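Local coordinates for SusD superfamily protein (Bacteroides thetaiotaomicron VPI-5482, PDB 3HDX) that probably binds polysaccharide at the outer membrane as a SusD-family protein, consistent with a part in carbohydrate uptake, at residues Ser236-Thr241 / Ser321-Gln326; Asp309-Ile314 / Thr392-Arg397. One frame throughout, in Å; residues are numbered along the deposited sequence.

Contact 1 (Ser236-Thr241 / Ser321-Gln326)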
loop_
_atom_site.group_PDB
_atom_site.type_symbol
_atom_site.label_atom_id
_atom_site.label_comp_id
_atom_site.label_asym_id
_atom_site.label_seq_id
_atom_site.Cartn_x
_atom_site.Cartn_y
_atom_site.Cartn_z
ATOM N N SER A 236 5.561 -8.701 -16.044
ATOM C CA SER A 236 5.353 -10.104 -16.339
ATOM C C SER A 236 5.377 -10.911 -15.042
ATOM O O SER A 236 5.924 -10.477 -13.997
ATOM C CB SER A 236 6.466 -10.620 -17.261
ATOM O OG SER A 236 7.718 -10.695 -16.578
ATOM N N ILE A 237 4.790 -12.101 -15.090
ATOM C CA ILE A 237 4.779 -12.952 -13.890
ATOM C C ILE A 237 6.209 -13.254 -13.379
ATOM O O ILE A 237 6.440 -13.253 -12.167
ATOM C CB ILE A 237 3.919 -14.239 -14.073
ATOM C CG1 ILE A 237 3.713 -14.931 -12.711
ATOM C CG2 ILE A 237 4.558 -15.173 -15.145
ATOM C CD1 ILE A 237 2.941 -14.107 -11.648
ATOM N N ALA A 238 7.139 -13.509 -14.304
ATOM C CA ALA A 238 8.525 -13.782 -13.924
ATOM C C ALA A 238 9.142 -12.571 -13.225
ATOM O O ALA A 238 9.782 -12.705 -12.181
ATOM C CB ALA A 238 9.376 -14.196 -15.129
ATOM N N ASP A 239 8.950 -11.395 -13.802
ATOM C CA ASP A 239 9.500 -10.138 -13.207
ATOM C C ASP A 239 8.802 -9.740 -11.909
ATOM O O ASP A 239 9.411 -9.103 -11.047
ATOM C CB ASP A 239 9.474 -8.984 -14.217
ATOM C CG ASP A 239 10.512 -9.129 -15.342
ATOM O OD1 ASP A 239 11.482 -9.930 -15.212
ATOM O OD2 ASP A 239 10.388 -8.414 -16.369
ATOM N N LEU A 240 7.555 -10.142 -11.743
ATOM C CA LEU A 240 6.861 -9.829 -10.508
ATOM C C LEU A 240 7.416 -10.623 -9.339
ATOM O O LEU A 240 7.531 -10.092 -8.245
ATOM C CB LEU A 240 5.362 -10.108 -10.653
ATOM C CG LEU A 240 4.443 -9.831 -9.465
ATOM C CD1 LEU A 240 4.486 -8.342 -9.059
ATOM C CD2 LEU A 240 3.023 -10.289 -9.796
ATOM N N THR A 241 7.768 -11.879 -9.597
ATOM C CA THR A 241 8.100 -12.838 -8.553
ATOM C C THR A 241 9.586 -13.154 -8.389
ATOM O O THR A 241 9.966 -13.781 -7.393
ATOM C CB THR A 241 7.324 -14.159 -8.829
ATOM O OG1 THR A 241 7.704 -14.706 -10.108
ATOM C CG2 THR A 241 5.828 -13.926 -8.783
ATOM N N SER A 321 6.492 -26.481 -7.742
ATOM C CA SER A 321 6.343 -25.035 -7.694
ATOM C C SER A 321 5.316 -24.526 -8.734
ATOM O O SER A 321 4.853 -25.220 -9.642
ATOM C CB SER A 321 7.676 -24.311 -7.960
ATOM O OG SER A 321 8.070 -24.412 -9.322
ATOM N N SER A 322 4.995 -23.263 -8.518
ATOM C CA SER A 322 4.211 -22.404 -9.371
ATOM C C SER A 322 4.813 -21.022 -9.104
ATOM O O SER A 322 5.667 -20.864 -8.197
ATOM C CB SER A 322 2.754 -22.436 -8.943
ATOM O OG SER A 322 2.623 -22.017 -7.584
ATOM N N TYR A 323 4.358 -20.000 -9.825
ATOM C CA TYR A 323 4.937 -18.659 -9.613
ATOM C C TYR A 323 4.623 -18.032 -8.244
ATOM O O TYR A 323 5.446 -17.289 -7.721
ATOM C CB TYR A 323 4.599 -17.700 -10.743
ATOM C CG TYR A 323 5.512 -17.884 -11.931
ATOM C CD1 TYR A 323 6.815 -17.394 -11.899
ATOM C CD2 TYR A 323 5.077 -18.492 -13.103
ATOM C CE1 TYR A 323 7.694 -17.540 -12.999
ATOM C CE2 TYR A 323 5.948 -18.641 -14.208
ATOM C CZ TYR A 323 7.237 -18.151 -14.148
ATOM O OH TYR A 323 8.082 -18.307 -15.240
ATOM N N TYR A 324 3.486 -18.377 -7.656
ATOM C CA TYR A 324 3.137 -17.885 -6.313
ATOM C C TYR A 324 3.466 -18.800 -5.157
ATOM O O TYR A 324 3.618 -18.309 -4.038
ATOM C CB TYR A 324 1.644 -17.591 -6.238
ATOM C CG TYR A 324 1.185 -16.203 -6.672
ATOM C CD1 TYR A 324 1.958 -15.357 -7.478
ATOM C CD2 TYR A 324 -0.079 -15.763 -6.274
ATOM C CE1 TYR A 324 1.500 -14.103 -7.841
ATOM C CE2 TYR A 324 -0.548 -14.534 -6.640
ATOM C CZ TYR A 324 0.234 -13.701 -7.426
ATOM O OH TYR A 324 -0.164 -12.448 -7.796
ATOM N N VAL A 325 3.514 -20.114 -5.402
ATOM C CA VAL A 325 3.578 -21.091 -4.326
ATOM C C VAL A 325 4.583 -22.217 -4.619
ATOM O O VAL A 325 4.644 -22.746 -5.724
ATOM C CB VAL A 325 2.161 -21.704 -4.117
ATOM C CG1 VAL A 325 2.161 -22.712 -2.988
ATOM C CG2 VAL A 325 1.119 -20.600 -3.850
ATOM N N GLN A 326 5.313 -22.612 -3.595
ATOM C CA GLN A 326 6.259 -23.729 -3.652
ATOM C C GLN A 326 5.852 -24.802 -2.647
ATOM O O GLN A 326 4.972 -24.599 -1.800
ATOM C CB GLN A 326 7.678 -23.248 -3.380
ATOM C CG GLN A 326 8.302 -22.532 -4.570
ATOM C CD GLN A 326 9.696 -22.062 -4.312
ATOM O OE1 GLN A 326 10.439 -22.659 -3.510
ATOM N NE2 GLN A 326 10.105 -21.050 -5.048
#

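Contact 2 (Asp309-Ile314 / Thr392-Arg397)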
loop_
_atom_site.group_PDB
_atom_site.type_symbol
_atom_site.label_atom_id
_atom_site.label_comp_id
_atom_site.label_asym_id
_atom_site.label_seq_id
_atom_site.Cartn_x
_atom_site.Cartn_y
_atom_site.Cartn_z
ATOM N N ASP A 309 -3.888 -19.913 -15.325
ATOM C CA ASP A 309 -3.482 -18.740 -14.539
ATOM C C ASP A 309 -1.980 -18.836 -14.239
ATOM O O ASP A 309 -1.539 -19.764 -13.529
ATOM C CB ASP A 309 -4.312 -18.649 -13.282
ATOM C CG ASP A 309 -4.214 -17.303 -12.614
ATOM O OD1 ASP A 309 -3.084 -16.782 -12.442
ATOM O OD2 ASP A 309 -5.294 -16.754 -12.310
ATOM N N LEU A 310 -1.213 -17.890 -14.797
ATOM C CA LEU A 310 0.248 -17.908 -14.605
ATOM C C LEU A 310 0.688 -17.755 -13.159
ATOM O O LEU A 310 1.793 -18.154 -12.808
ATOM C CB LEU A 310 0.962 -16.846 -15.462
ATOM C CG LEU A 310 0.872 -17.043 -16.981
ATOM C CD1 LEU A 310 1.472 -15.883 -17.734
ATOM C CD2 LEU A 310 1.577 -18.365 -17.366
ATOM N N ARG A 311 -0.143 -17.167 -12.311
ATOM C CA ARG A 311 0.213 -17.018 -10.897
ATOM C C ARG A 311 0.169 -18.357 -10.143
ATOM O O ARG A 311 0.935 -18.543 -9.199
ATOM C CB ARG A 311 -0.747 -16.015 -10.239
ATOM C CG ARG A 311 -0.627 -14.580 -10.845
ATOM C CD ARG A 311 -1.803 -13.692 -10.632
ATOM N NE ARG A 311 -2.998 -14.148 -11.374
ATOM C CZ ARG A 311 -3.996 -13.361 -11.810
ATOM N NH1 ARG A 311 -3.960 -12.037 -11.670
ATOM N NH2 ARG A 311 -5.045 -13.899 -12.407
ATOM N N PHE A 312 -0.704 -19.268 -10.581
ATOM C CA PHE A 312 -0.868 -20.571 -9.952
ATOM C C PHE A 312 -1.229 -21.602 -11.007
ATOM O O PHE A 312 -2.348 -22.038 -11.145
ATOM C CB PHE A 312 -1.893 -20.538 -8.815
ATOM C CG PHE A 312 -1.979 -21.817 -8.082
ATOM C CD1 PHE A 312 -0.848 -22.323 -7.444
ATOM C CD2 PHE A 312 -3.161 -22.557 -8.076
ATOM C CE1 PHE A 312 -0.928 -23.534 -6.795
ATOM C CE2 PHE A 312 -3.242 -23.771 -7.438
ATOM C CZ PHE A 312 -2.117 -24.268 -6.800
ATOM N N GLY A 313 -0.222 -21.969 -11.764
ATOM C CA GLY A 313 -0.407 -22.872 -12.879
ATOM C C GLY A 313 0.913 -23.478 -13.271
ATOM O O GLY A 313 1.409 -24.378 -12.578
ATOM N N ILE A 314 1.521 -22.934 -14.322
ATOM C CA ILE A 314 2.792 -23.440 -14.818
ATOM C C ILE A 314 3.885 -23.426 -13.714
ATOM O O ILE A 314 3.945 -22.525 -12.856
ATOM C CB ILE A 314 3.257 -22.597 -16.051
ATOM C CG1 ILE A 314 4.359 -23.274 -16.859
ATOM C CG2 ILE A 314 3.677 -21.180 -15.640
ATOM C CD1 ILE A 314 3.852 -24.497 -17.629
ATOM N N THR A 392 -5.127 -11.032 -19.553
ATOM C CA THR A 392 -4.346 -11.515 -20.701
ATOM C C THR A 392 -2.833 -11.459 -20.494
ATOM O O THR A 392 -2.090 -11.986 -21.358
ATOM C CB THR A 392 -4.749 -10.822 -22.014
ATOM O OG1 THR A 392 -4.447 -9.436 -21.922
ATOM C CG2 THR A 392 -6.251 -11.033 -22.297
ATOM N N ASN A 393 -2.346 -10.781 -19.427
ATOM C CA ASN A 393 -0.930 -10.851 -19.063
ATOM C C ASN A 393 -0.686 -11.918 -17.972
ATOM O O ASN A 393 0.432 -12.039 -17.445
ATOM C CB ASN A 393 -0.378 -9.524 -18.609
ATOM C CG ASN A 393 1.130 -9.400 -18.836
ATOM O OD1 ASN A 393 1.685 -9.896 -19.839
ATOM N ND2 ASN A 393 1.800 -8.715 -17.920
ATOM N N ARG A 394 -1.728 -12.686 -17.641
ATOM C CA ARG A 394 -1.672 -13.734 -16.624
ATOM C C ARG A 394 -2.235 -15.062 -17.118
ATOM O O ARG A 394 -2.690 -15.909 -16.319
ATOM C CB ARG A 394 -2.419 -13.260 -15.372
ATOM C CG ARG A 394 -1.827 -12.011 -14.712
ATOM C CD ARG A 394 -0.495 -12.300 -14.106
ATOM N NE ARG A 394 0.067 -11.105 -13.497
ATOM C CZ ARG A 394 1.084 -10.373 -13.968
ATOM N NH1 ARG A 394 1.699 -10.647 -15.115
ATOM N NH2 ARG A 394 1.514 -9.319 -13.264
ATOM N N GLY A 395 -2.190 -15.240 -18.435
ATOM C CA GLY A 395 -2.604 -16.490 -19.079
ATOM C C GLY A 395 -4.083 -16.757 -19.208
ATOM O O GLY A 395 -4.473 -17.834 -19.669
ATOM N N LEU A 396 -4.910 -15.772 -18.858
ATOM C CA LEU A 396 -6.344 -15.926 -18.884
ATOM C C LEU A 396 -6.927 -15.320 -20.161
ATOM O O LEU A 396 -6.457 -14.300 -20.666
ATOM C CB LEU A 396 -6.987 -15.262 -17.644
ATOM C CG LEU A 396 -6.495 -15.765 -16.281
ATOM C CD1 LEU A 396 -7.183 -15.020 -15.146
ATOM C CD2 LEU A 396 -6.697 -17.276 -16.120
ATOM N N ARG A 397 -7.990 -15.953 -20.653
ATOM C CA ARG A 397 -8.676 -15.455 -21.852
ATOM C C ARG A 397 -9.371 -14.133 -21.581
ATOM O O ARG A 397 -9.728 -13.799 -20.434
ATOM C CB ARG A 397 -9.765 -16.436 -22.312
ATOM C CG ARG A 397 -10.927 -16.632 -21.314
ATOM C CD ARG A 397 -11.999 -17.504 -21.924
ATOM N NE ARG A 397 -13.161 -17.679 -21.043
ATOM C CZ ARG A 397 -14.203 -16.854 -20.960
ATOM N NH1 ARG A 397 -14.217 -15.692 -21.613
ATOM N NH2 ARG A 397 -15.210 -17.175 -20.155
#

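Contact 1 (Ser236-Thr241 / Ser321-Gln326)
In this SusD-family protein, the short, N-capped helix 237-241 packs against a loop that leads into strand 325-326, and the contact shows how a single helical turn can be held by two consecutive tyrosines. Ile237 and Thr241, one turn apart, meet Tyr323, the side chain that gives up most surface here. Because CG1 of Ile237 stands anti to the backbone N (chi1 -169°), it meets the root of the tyrosine side chain and the near end of its ring, with Ile237 CG1 3.5 Å from Tyr323 CB. The other branch, CG2, lies over one face of that ring, offset toward the rim, in a CH-pi contact 4.0 Å from the Tyr323 centroid and 16° off the normal. Farther along the ring, Ala238 CA comes within 4.0 Å of Tyr323 CE1. Thr241 crosses Tyr323 at about a right angle and puts OG1 3.4 Å from Tyr323 CD1. That hydroxyl is turned back to its own helix, Thr241 OG1 donating to Ile237 O at 2.8 Å, a bond that holds the rotation of the threonine side chain. Ile237 O also accepts from Thr241 N, from the opposite face of its carbonyl plane, so two bonds grip that oxygen. The threonine methyl CG2 is left to face the loop, 3.5 Å from Tyr323 O. Tyr324 starts out away from the helix, but its ring swings back to the end of Ile237, and its hydroxyl is hydrogen-bonded to Arg422 O and Lys337 NZ, a buried polar end satisfied beyond the contact. At the start of the helix, Ser236 OG caps the turn by accepting from Asp239 N at 3.1 Å, with an N-H...O angle of 161°.

Contact 2 (Asp309-Ile314 / Thr392-Arg397)
Two arginines, Arg311 and Arg394, pack together in this junction of two loops, one holding an Asx turn and type I beta turn at Asp309, the other following helix 380-391. Arg394 lays its aliphatic stem over one face of the Arg311 guanidinium, with Arg394 CG 3.7 Å from Arg311 NH1, and the two guanidinium planes stand 79° apart. A bend at chi2 (-68°) carries the head of Arg394 past that face. Carboxylates nearby probably offset the like charges: Glu419 and Glu423 form salt bridges with Arg311 NH1, and Glu423 also pairs with Arg394 NH2. Asp309 holds the Arg311 group flat from the side, in a bidentate salt bridge: OD1 takes NE at 2.8 Å on its syn lone pair, and OD2 takes NH2. The anti lone pair of OD1 receives the backbone N of Arg311, which closes the Asx turn. Leu396 CD1 reaches the guanidinium edge, 3.7 Å from Arg311 NH2, and also borders Asp309 OD2. A leucine in place of Arg311 would probably leave the Asp309 carboxylate without its two-pronged mate and cost Glu419 its salt bridge to this residue, with the stem of Arg394 losing the flat surface beneath it. The backbones are joined by a nearly straight bond from Leu310 N to Arg394 O, 2.9 Å long, whose donor lies above the carbonyl plane. Beside it the side chain of Leu310 covers the peptide that leads into Gly395, bringing Leu310 CD1 to 3.8 Å from Gly395 N.

From the N terminus the chain first passes helix 237-241, then the loop 309-314, then 321-326, and last 392-397. Contact 1 closes a loop of 79 residues and contact 2 one of 77; since their segments alternate, the two closures cross. The centres of the two contacts lie about 10 Å apart. Contact 1 ties the short helix to the approach to strand 325-326, and contact 2 joins loop 309-314 to the loop after helix 380-391. The contacts also touch directly: Tyr324 N probably bonds to Arg311 O at 3.0 Å, joining the two middle segments, while Leu310 and Arg311 pack on Ile237 and Arg394 on Leu240. Helix 237-241 thus meets residues of both loops of contact 2.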